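Local atomic coordinates of cystathionine gamma-synthase (Xanthomonas oryzae pv. oryzae KACC 10331, PDB entry 6LD7), a protein that probably uses pyridoxal 5'-phosphate to make cystathionine on the route to methionine, as a member of the trans-sulfuration enzyme family. Residues C[90-93]-C[94-98]; C[114-117]-C[118-122]; C[317-320]-C[321-325]; C[354-358]-C[359-363]. The protein carries 1 engineered substitution. All blocks are in the same frame, centred on the assembly; numbering follows the deposited sequence.

Contact 1. Residues C[90-93]-C[94-98]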
loop_
_atom_site.group_PDB
_atom_site.type_symbol
_atom_site.label_atom_id
_atom_site.label_comp_id
_atom_site.label_asym_id
_atom_site.label_seq_id
_atom_site.Cartn_x
_atom_site.Cartn_y
_atom_site.Cartn_z
ATOM N N ALA C 90 -10.621 -20.584 -1.413
ATOM C CA ALA C 90 -11.682 -20.727 -2.419
ATOM C C ALA C 90 -12.175 -22.183 -2.488
ATOM O O ALA C 90 -13.376 -22.372 -2.502
ATOM C CB ALA C 90 -11.193 -20.235 -3.777
ATOM N N ILE C 91 -11.285 -23.141 -2.478
ATOM C CA ILE C 91 -11.619 -24.580 -2.415
ATOM C C ILE C 91 -12.340 -24.894 -1.101
ATOM O O ILE C 91 -13.448 -25.466 -1.134
ATOM C CB ILE C 91 -10.370 -25.444 -2.647
ATOM C CG1 ILE C 91 -9.902 -25.181 -4.074
ATOM C CG2 ILE C 91 -10.721 -26.918 -2.442
ATOM C CD1 ILE C 91 -8.549 -25.692 -4.358
ATOM N N ASN C 92 -11.779 -24.402 0.008
ATOM C CA ASN C 92 -12.397 -24.523 1.347
ATOM C C ASN C 92 -13.835 -23.980 1.318
ATOM O O ASN C 92 -14.781 -24.680 1.810
ATOM C CB ASN C 92 -11.486 -23.827 2.362
ATOM C CG ASN C 92 -12.000 -23.940 3.788
ATOM O OD1 ASN C 92 -12.687 -24.879 4.009
ATOM N ND2 ASN C 92 -11.408 -23.263 4.764
ATOM N N LEU C 93 -14.030 -22.765 0.788
ATOM C CA LEU C 93 -15.376 -22.175 0.696
ATOM C C LEU C 93 -16.373 -23.102 -0.040
ATOM O O LEU C 93 -17.494 -23.398 0.461
ATOM C CB LEU C 93 -15.196 -20.848 -0.013
ATOM C CG LEU C 93 -16.527 -20.170 -0.325
ATOM C CD1 LEU C 93 -17.342 -19.939 0.924
ATOM C CD2 LEU C 93 -16.308 -18.897 -1.081
ATOM N N VAL C 94 -16.007 -23.629 -1.202
ATOM C CA VAL C 94 -16.921 -24.519 -1.956
ATOM C C VAL C 94 -17.248 -25.774 -1.143
ATOM O O VAL C 94 -18.389 -26.128 -1.137
ATOM C CB VAL C 94 -16.314 -24.923 -3.285
ATOM C CG1 VAL C 94 -17.181 -25.959 -3.963
ATOM C CG2 VAL C 94 -16.043 -23.689 -4.152
ATOM N N LEU C 95 -16.264 -26.435 -0.565
ATOM C CA LEU C 95 -16.489 -27.632 0.274
ATOM C C LEU C 95 -17.526 -27.356 1.359
ATOM O O LEU C 95 -18.383 -28.223 1.563
ATOM C CB LEU C 95 -15.202 -28.112 0.915
ATOM C CG LEU C 95 -14.091 -28.499 -0.062
ATOM C CD1 LEU C 95 -12.833 -28.860 0.763
ATOM C CD2 LEU C 95 -14.510 -29.645 -0.953
ATOM N N ASN C 96 -17.443 -26.209 2.026
ATOM C CA ASN C 96 -18.377 -25.853 3.105
ATOM C C ASN C 96 -19.718 -25.408 2.523
ATOM O O ASN C 96 -20.750 -25.689 3.123
ATOM C CB ASN C 96 -17.803 -24.728 3.957
ATOM C CG ASN C 96 -16.789 -25.226 4.954
ATOM O OD1 ASN C 96 -17.167 -25.656 6.050
ATOM N ND2 ASN C 96 -15.509 -25.120 4.613
ATOM N N ALA C 97 -19.794 -24.736 1.395
ATOM C CA ALA C 97 -21.113 -24.312 0.911
ATOM C C ALA C 97 -21.866 -25.505 0.327
ATOM O O ALA C 97 -23.099 -25.515 0.296
ATOM C CB ALA C 97 -21.003 -23.258 -0.139
ATOM N N VAL C 98 -21.159 -26.460 -0.217
ATOM C CA VAL C 98 -21.835 -27.488 -1.021
ATOM C C VAL C 98 -22.002 -28.796 -0.276
ATOM O O VAL C 98 -22.918 -29.471 -0.642
ATOM C CB VAL C 98 -21.099 -27.704 -2.344
ATOM C CG1 VAL C 98 -21.718 -28.788 -3.135
ATOM C CG2 VAL C 98 -21.169 -26.462 -3.165
#

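Contact 2. Residues C[114-117]-C[118-122]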
loop_
_atom_site.group_PDB
_atom_site.type_symbol
_atom_site.label_atom_id
_atom_site.label_comp_id
_atom_site.label_asym_id
_atom_site.label_seq_id
_atom_site.Cartn_x
_atom_site.Cartn_y
_atom_site.Cartn_z
ATOM N N GLY C 114 -2.204 -29.404 -2.773
ATOM C CA GLY C 114 -2.847 -28.661 -1.660
ATOM C C GLY C 114 -4.330 -29.024 -1.599
ATOM O O GLY C 114 -4.914 -29.206 -0.507
ATOM N N SER C 115 -4.910 -29.317 -2.749
ATOM C CA SER C 115 -6.335 -29.706 -2.842
ATOM C C SER C 115 -6.433 -31.091 -2.212
ATOM O O SER C 115 -7.254 -31.257 -1.287
ATOM C CB SER C 115 -6.848 -29.666 -4.281
ATOM O OG SER C 115 -6.729 -28.354 -4.851
ATOM N N TRP C 116 -5.570 -32.029 -2.612
ATOM C CA TRP C 116 -5.554 -33.414 -2.021
ATOM C C TRP C 116 -5.368 -33.344 -0.477
ATOM O O TRP C 116 -6.051 -34.108 0.238
ATOM C CB TRP C 116 -4.471 -34.331 -2.656
ATOM C CG TRP C 116 -5.033 -35.122 -3.796
ATOM C CD1 TRP C 116 -4.767 -34.987 -5.157
ATOM C CD2 TRP C 116 -6.069 -36.127 -3.680
ATOM N NE1 TRP C 116 -5.595 -35.823 -5.880
ATOM C CE2 TRP C 116 -6.418 -36.513 -5.007
ATOM C CE3 TRP C 116 -6.754 -36.707 -2.598
ATOM C CZ2 TRP C 116 -7.343 -37.537 -5.235
ATOM C CZ3 TRP C 116 -7.732 -37.634 -2.851
ATOM C CH2 TRP C 116 -7.992 -38.074 -4.146
ATOM N N ARG C 117 -4.413 -32.540 0.015
ATOM C CA ARG C 117 -4.104 -32.437 1.482
ATOM C C ARG C 117 -5.380 -32.016 2.227
ATOM O O ARG C 117 -5.764 -32.686 3.224
ATOM C CB ARG C 117 -2.938 -31.479 1.641
ATOM C CG ARG C 117 -2.731 -30.979 3.061
ATOM C CD ARG C 117 -1.585 -30.024 3.265
ATOM N NE ARG C 117 -1.357 -28.792 2.452
ATOM C CZ ARG C 117 -2.203 -27.850 1.823
ATOM N NH1 ARG C 117 -3.591 -27.827 1.664
ATOM N NH2 ARG C 117 -1.489 -26.849 1.310
ATOM N N LEU C 118 -6.094 -31.020 1.683
ATOM C CA LEU C 118 -7.321 -30.496 2.310
ATOM C C LEU C 118 -8.431 -31.554 2.225
ATOM O O LEU C 118 -9.056 -31.878 3.306
ATOM C CB LEU C 118 -7.730 -29.147 1.703
ATOM C CG LEU C 118 -9.041 -28.610 2.269
ATOM C CD1 LEU C 118 -8.967 -28.453 3.809
ATOM C CD2 LEU C 118 -9.435 -27.319 1.603
ATOM N N PHE C 119 -8.659 -32.147 1.041
ATOM C CA PHE C 119 -9.690 -33.195 0.908
ATOM C C PHE C 119 -9.357 -34.351 1.842
ATOM O O PHE C 119 -10.248 -34.781 2.502
ATOM C CB PHE C 119 -9.828 -33.709 -0.518
ATOM C CG PHE C 119 -10.038 -32.657 -1.566
ATOM C CD1 PHE C 119 -10.748 -31.492 -1.283
ATOM C CD2 PHE C 119 -9.580 -32.845 -2.853
ATOM C CE1 PHE C 119 -10.960 -30.530 -2.265
ATOM C CE2 PHE C 119 -9.763 -31.868 -3.814
ATOM C CZ PHE C 119 -10.438 -30.706 -3.526
ATOM N N ASN C 120 -8.136 -34.843 1.912
ATOM C CA ASN C 120 -7.832 -36.003 2.797
ATOM C C ASN C 120 -8.047 -35.667 4.257
ATOM O O ASN C 120 -8.630 -36.487 4.922
ATOM C CB ASN C 120 -6.422 -36.606 2.626
ATOM C CG ASN C 120 -6.363 -37.382 1.322
ATOM O OD1 ASN C 120 -7.360 -38.018 0.937
ATOM N ND2 ASN C 120 -5.307 -37.186 0.551
ATOM N N ALA C 121 -7.713 -34.449 4.694
ATOM C CA ALA C 121 -7.798 -34.069 6.130
ATOM C C ALA C 121 -9.265 -33.978 6.516
ATOM O O ALA C 121 -9.647 -34.543 7.579
ATOM C CB ALA C 121 -7.039 -32.773 6.397
ATOM N N LEU C 122 -10.109 -33.411 5.658
ATOM C CA LEU C 122 -11.521 -33.247 6.029
ATOM C C LEU C 122 -12.284 -34.592 5.851
ATOM O O LEU C 122 -13.226 -34.884 6.609
ATOM C CB LEU C 122 -12.120 -32.126 5.185
ATOM C CG LEU C 122 -11.509 -30.740 5.368
ATOM C CD1 LEU C 122 -12.270 -29.733 4.512
ATOM C CD2 LEU C 122 -11.497 -30.336 6.836
#

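Contact 3. Residues C[317-320]-C[321-325]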
loop_
_atom_site.group_PDB
_atom_site.type_symbol
_atom_site.label_atom_id
_atom_site.label_comp_id
_atom_site.label_asym_id
_atom_site.label_seq_id
_atom_site.Cartn_x
_atom_site.Cartn_y
_atom_site.Cartn_z
ATOM N N GLY C 317 19.271 -38.159 -18.884
ATOM C CA GLY C 317 20.467 -38.221 -18.020
ATOM C C GLY C 317 20.000 -38.094 -16.603
ATOM O O GLY C 317 18.774 -38.146 -16.305
ATOM N N GLY C 318 20.869 -37.875 -15.688
ATOM C CA GLY C 318 20.323 -38.134 -14.344
ATOM C C GLY C 318 19.516 -36.993 -13.757
ATOM O O GLY C 318 19.124 -36.008 -14.409
ATOM N N GLU C 319 19.275 -37.152 -12.484
ATOM C CA GLU C 319 19.354 -36.038 -11.555
ATOM C C GLU C 319 20.636 -35.254 -11.889
ATOM O O GLU C 319 20.606 -34.026 -11.705
ATOM C CB GLU C 319 19.320 -36.548 -10.114
ATOM C CG GLU C 319 19.116 -35.409 -9.125
ATOM C CD GLU C 319 19.399 -35.754 -7.687
ATOM O OE1 GLU C 319 18.583 -36.487 -7.166
ATOM O OE2 GLU C 319 20.439 -35.291 -7.125
ATOM N N ALA C 320 21.738 -35.872 -12.335
ATOM C CA ALA C 320 22.982 -35.100 -12.590
ATOM C C ALA C 320 22.784 -34.113 -13.770
ATOM O O ALA C 320 23.476 -33.041 -13.820
ATOM C CB ALA C 320 24.133 -36.025 -12.865
ATOM N N ALA C 321 22.016 -34.526 -14.783
ATOM C CA ALA C 321 21.724 -33.692 -15.974
ATOM C C ALA C 321 20.825 -32.539 -15.513
ATOM O O ALA C 321 21.097 -31.366 -15.878
ATOM C CB ALA C 321 21.063 -34.494 -17.061
ATOM N N VAL C 322 19.887 -32.851 -14.624
ATOM C CA VAL C 322 18.969 -31.830 -14.081
ATOM C C VAL C 322 19.790 -30.777 -13.325
ATOM O O VAL C 322 19.524 -29.600 -13.507
ATOM C CB VAL C 322 17.845 -32.488 -13.247
ATOM C CG1 VAL C 322 17.016 -31.454 -12.520
ATOM C CG2 VAL C 322 16.947 -33.319 -14.149
ATOM N N ARG C 323 20.651 -31.183 -12.410
ATOM C CA ARG C 323 21.458 -30.263 -11.586
ATOM C C ARG C 323 22.279 -29.411 -12.531
ATOM O O ARG C 323 22.357 -28.162 -12.295
ATOM C CB ARG C 323 22.446 -30.973 -10.663
ATOM C CG ARG C 323 21.823 -31.694 -9.481
ATOM C CD ARG C 323 22.814 -32.548 -8.649
ATOM N NE ARG C 323 22.123 -33.091 -7.480
ATOM C CZ ARG C 323 22.042 -32.446 -6.319
ATOM N NH1 ARG C 323 22.597 -31.256 -6.197
ATOM N NH2 ARG C 323 21.410 -32.969 -5.292
ATOM N N ALA C 324 22.867 -30.006 -13.572
ATOM C CA ALA C 324 23.686 -29.180 -14.499
ATOM C C ALA C 324 22.760 -28.189 -15.269
ATOM O O ALA C 324 23.104 -27.007 -15.416
ATOM C CB ALA C 324 24.442 -30.070 -15.429
ATOM N N PHE C 325 21.588 -28.644 -15.726
ATOM C CA PHE C 325 20.658 -27.807 -16.525
ATOM C C PHE C 325 20.327 -26.555 -15.695
ATOM O O PHE C 325 20.475 -25.421 -16.116
ATOM C CB PHE C 325 19.424 -28.623 -16.896
ATOM C CG PHE C 325 18.403 -27.890 -17.725
ATOM C CD1 PHE C 325 17.503 -27.026 -17.148
ATOM C CD2 PHE C 325 18.348 -28.064 -19.103
ATOM C CE1 PHE C 325 16.601 -26.324 -17.946
ATOM C CE2 PHE C 325 17.444 -27.361 -19.877
ATOM C CZ PHE C 325 16.572 -26.492 -19.306
#

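Contact 4. Residues C[354-358]-C[359-363]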
loop_
_atom_site.group_PDB
_atom_site.type_symbol
_atom_site.label_atom_id
_atom_site.label_comp_id
_atom_site.label_asym_id
_atom_site.label_seq_id
_atom_site.Cartn_x
_atom_site.Cartn_y
_atom_site.Cartn_z
ATOM N N ALA C 354 7.792 -33.665 -3.700
ATOM C CA ALA C 354 8.869 -34.171 -2.801
ATOM C C ALA C 354 8.243 -34.960 -1.626
ATOM O O ALA C 354 8.846 -35.943 -1.296
ATOM C CB ALA C 354 9.733 -33.040 -2.282
ATOM N N ALA C 355 7.046 -34.609 -1.149
ATOM C CA ALA C 355 6.390 -35.283 0.020
ATOM C C ALA C 355 5.904 -36.680 -0.410
ATOM O O ALA C 355 5.809 -37.541 0.457
ATOM C CB ALA C 355 5.242 -34.459 0.573
ATOM N N MET C 356 5.695 -36.950 -1.711
ATOM C CA MET C 356 5.269 -38.310 -2.133
ATOM C C MET C 356 6.470 -39.240 -1.963
ATOM O O MET C 356 7.628 -38.731 -2.041
ATOM C CB MET C 356 4.833 -38.312 -3.598
ATOM C CG MET C 356 3.524 -37.623 -3.848
ATOM S SD MET C 356 3.195 -37.437 -5.652
ATOM C CE MET C 356 2.534 -39.017 -6.118
ATOM N N THR C 357 6.242 -40.550 -1.862
ATOM C CA THR C 357 7.314 -41.568 -2.032
ATOM C C THR C 357 7.721 -41.672 -3.510
ATOM O O THR C 357 6.952 -41.182 -4.392
ATOM C CB THR C 357 6.859 -42.938 -1.519
ATOM O OG1 THR C 357 5.813 -43.400 -2.391
ATOM C CG2 THR C 357 6.415 -42.883 -0.059
ATOM N N ALA C 358 8.846 -42.334 -3.756
ATOM C CA ALA C 358 9.453 -42.588 -5.062
ATOM C C ALA C 358 8.477 -43.457 -5.854
ATOM O O ALA C 358 8.321 -43.266 -7.106
ATOM C CB ALA C 358 10.809 -43.223 -4.931
ATOM N N GLU C 359 7.804 -44.309 -5.126
ATOM C CA GLU C 359 6.894 -45.333 -5.678
ATOM C C GLU C 359 5.592 -44.631 -6.126
ATOM O O GLU C 359 5.149 -44.888 -7.209
ATOM C CB GLU C 359 6.775 -46.389 -4.579
ATOM C CG GLU C 359 5.980 -47.616 -4.954
ATOM C CD GLU C 359 4.602 -47.744 -4.302
ATOM O OE1 GLU C 359 3.724 -46.863 -4.571
ATOM O OE2 GLU C 359 4.391 -48.740 -3.541
ATOM N N ALA C 360 5.004 -43.757 -5.310
ATOM C CA ALA C 360 3.866 -42.896 -5.698
ATOM C C ALA C 360 4.191 -42.027 -6.936
ATOM O O ALA C 360 3.302 -41.827 -7.757
ATOM C CB ALA C 360 3.454 -42.051 -4.527
ATOM N N ARG C 361 5.409 -41.509 -7.042
ATOM C CA ARG C 361 5.825 -40.609 -8.131
ATOM C C ARG C 361 5.886 -41.475 -9.384
ATOM O O ARG C 361 5.347 -41.039 -10.388
ATOM C CB ARG C 361 7.147 -39.886 -7.881
ATOM C CG ARG C 361 6.977 -38.620 -7.039
ATOM C CD ARG C 361 8.168 -37.654 -7.062
ATOM N NE ARG C 361 9.406 -38.303 -6.643
ATOM C CZ ARG C 361 9.779 -38.454 -5.342
ATOM N NH1 ARG C 361 9.079 -37.974 -4.318
ATOM N NH2 ARG C 361 10.884 -39.092 -5.077
ATOM N N ALA C 362 6.468 -42.669 -9.319
ATOM C CA ALA C 362 6.549 -43.533 -10.520
ATOM C C ALA C 362 5.104 -43.899 -10.925
ATOM O O ALA C 362 4.831 -43.888 -12.102
ATOM C CB ALA C 362 7.471 -44.737 -10.307
ATOM N N ALA C 363 4.191 -44.167 -9.998
ATOM C CA ALA C 363 2.790 -44.447 -10.350
ATOM C C ALA C 363 2.140 -43.199 -10.965
ATOM O O ALA C 363 1.330 -43.385 -11.855
ATOM C CB ALA C 363 1.999 -44.867 -9.144
#

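Contact 1. Residues C[90-93]-C[94-98]
Asn96 reaches back one helical turn to Asn92 and doubles the usual backbone bond there. Its amide ND2 donates to Asn92 O at 2.9 Å, while its backbone N donates to the same oxygen at 3.1 Å. The two donors approach differently: the backbone N-H comes almost in line with the carbonyl, whereas ND2 stands above the carbonyl plane, 49° out of it, although the oxygen lies close to the plane of the Asn96 amide. Asn96 CG lies beside its own backbone N (chi1 -80°), which folds the amide back over the preceding turn. Asn92 OD1 is also 2.9 Å from Asn96 ND2, but the angle is too poor for a bond, and the two amide planes are 59° apart.

On another flank, Leu95 CD1 touches Ile91 CG2 at 4.3 Å, and both residues pack against helix 113-124. Beneath lies the straight Leu95 N to Ile91 O bond, 3.0 Å long. Ala90, Leu93 and Val94 rest on Val222 of the central sheet. Asn96 O accepts from Lys125 of the second subunit, and Asn92 ND2 bonds weakly to Leu240 O there. The helix thus carries an apolar side inward and turns Asn92 and Asn96, one by its amide and one by its backbone carbonyl, to the second subunit.

Contact 2. Residues C[114-117]-C[118-122]
Phe119 lays one ring face over the carbonyl oxygen of Ser115, one turn earlier in helix 113-124. Ser115 O sits 3.1 Å above the plane of the Phe119 ring, displaced toward the rim. Ser115 O also accepts from Phe119 N at 2.9 Å in a nearly straight bond of 175°. With CG beside its own backbone N (chi1 -53°), the ring is folded back along the helix, and its CE2 comes 3.7 Å from Ser115 CB. This is the tight, buried part: Ile91 of helix 87-98 covers it, together with Leu105 and Val107 of strand 104-108 and Leu130 of strand 129-133.

Helix 113-124 is the crossover helix of a beta-alpha-beta unit between those two strands, so the phenyl group lies where the helix meets its own sheet. The Trp116 indole also lies against strands 104-108 and 129-133, and its NE1 turns to Pro108 O in a weak hydrogen bond. Toward solvent, at the exposed Asn120, the fit is looser. Asn120 ND2 comes to 3.5 Å from Trp116 CE3, with amide and indole planes 28° apart. Asn120 ND2 also nears Trp116 O, yet its angle is too poor for a bond, and it is the Asn120 backbone N that bonds this oxygen at 2.8 Å. Around the helix, the Arg117 chain bends at chi3, bringing one guanidinium face over Gly114 CA, 3.3 Å from the plane and displaced toward the rim, while its side chain also packs on Asn238 of the second subunit.

Contact 3. Residues C[317-320]-C[321-325]
Glu319 OE2 is gripped by two nitrogens of Arg323, the residue one helical turn further on. Arg323 NE donates to Glu319 OE2 at 2.8 Å, and Arg323 NH2 to the same Glu319 OE2 at 3.1 Å, so the guanidinium presents its NE side to a single carboxylate oxygen. The NE bond is the straighter, 154° at the hydrogen, and the NH2 bond is more bent. OE2 lies at the edge of the guanidinium, practically in its plane, but the carboxylate is turned 46° from that plane. NE meets OE2 on the anti side, whereas NH2 reaches it from above the carboxylate plane. Both chains are extended: Glu319 runs out with CG opposite its backbone N (chi1 -168°), and Arg323 starts beside its own N and continues straight to NE. Phe49 of the second subunit packs against both members of this exposed pair, and against Val322.

The backbone beneath repeats the spacing, with Arg323 N donating to Glu319 O at 2.9 Å. Gly318 O serves the first turn, accepting from Val322 N at 3.3 Å and weakly from Ala321 N. The buried side is apolar: Ala321 CB approaches Gly317 C to 3.8 Å and faces Ala394 of helix 380-396, and Val322 meets Leu315 and Leu371 of the five-stranded sheet. Gly317 has a positive phi, where a CB would collide with the preceding carbonyl oxygen. Gly318 is the N-cap of helix 319-327, which follows strand 310-315, and an i to i+4 salt bridge spans its first turn.

Contact 4. Residues C[354-358]-C[359-363]
Thr357 caps the start of helix 358-363 by accepting the N-H of Ala360, a classical N-cap at the surface of the protein. The capping bond from Ala360 N to Thr357 OG1 is 3.0 Å long and nearly straight, at 172°. It depends on OG1 standing between the backbone N and the carbonyl carbon of its own residue (chi1 67°), which aims the hydroxyl at the first helical turn.

Two backbone bonds follow the cap: Arg361 N donates to Thr357 O at 3.1 Å, and Ala362 N to Ala358 O at 2.9 Å.

Apolar contact comes from Met356, just ahead of the cap. Its CE lies 3.5 Å from Ala360 CB, brought there by a bend at the sulfur (chi3 82°), and Met356 CB meets the aliphatic start of Arg361 at CG.

The charged group of Arg361 turns back over the preceding loop. NH1 hydrogen-bonds His353 O, the carbonyl just before the segment, and the side chain also packs on Ala349, so this arginine ties the helix to the incoming chain. One face of its guanidinium covers Thr357 O, which lies 3.8 Å from the plane and toward the rim; Arg361 NH1 comes to 2.8 Å from Met356 O.

In the fold
The four contacts follow one another along the chain, each within a single local stretch. Contacts 1 and 2 are neighbours, their centres 12 Å apart: helix 87-98 packs directly on helix 113-124, with Ile91 CG2 3.6 Å from Phe119 CE1. Both helices lie against the seven-stranded sheet. Contact 3 belongs to the later part of the chain, on helix 319-327 beside the five-stranded sheet, about 41 Å from contact 1 between centres and on the opposite side of the chain's centre. Contact 4 sits about 17 Å from contact 2 and 19 Å from contact 3, centre to centre. Contacts 1, 2 and 3 each touch the second subunit, while contact 4, at the start of helix 358-363, touches no other chain of the assembly.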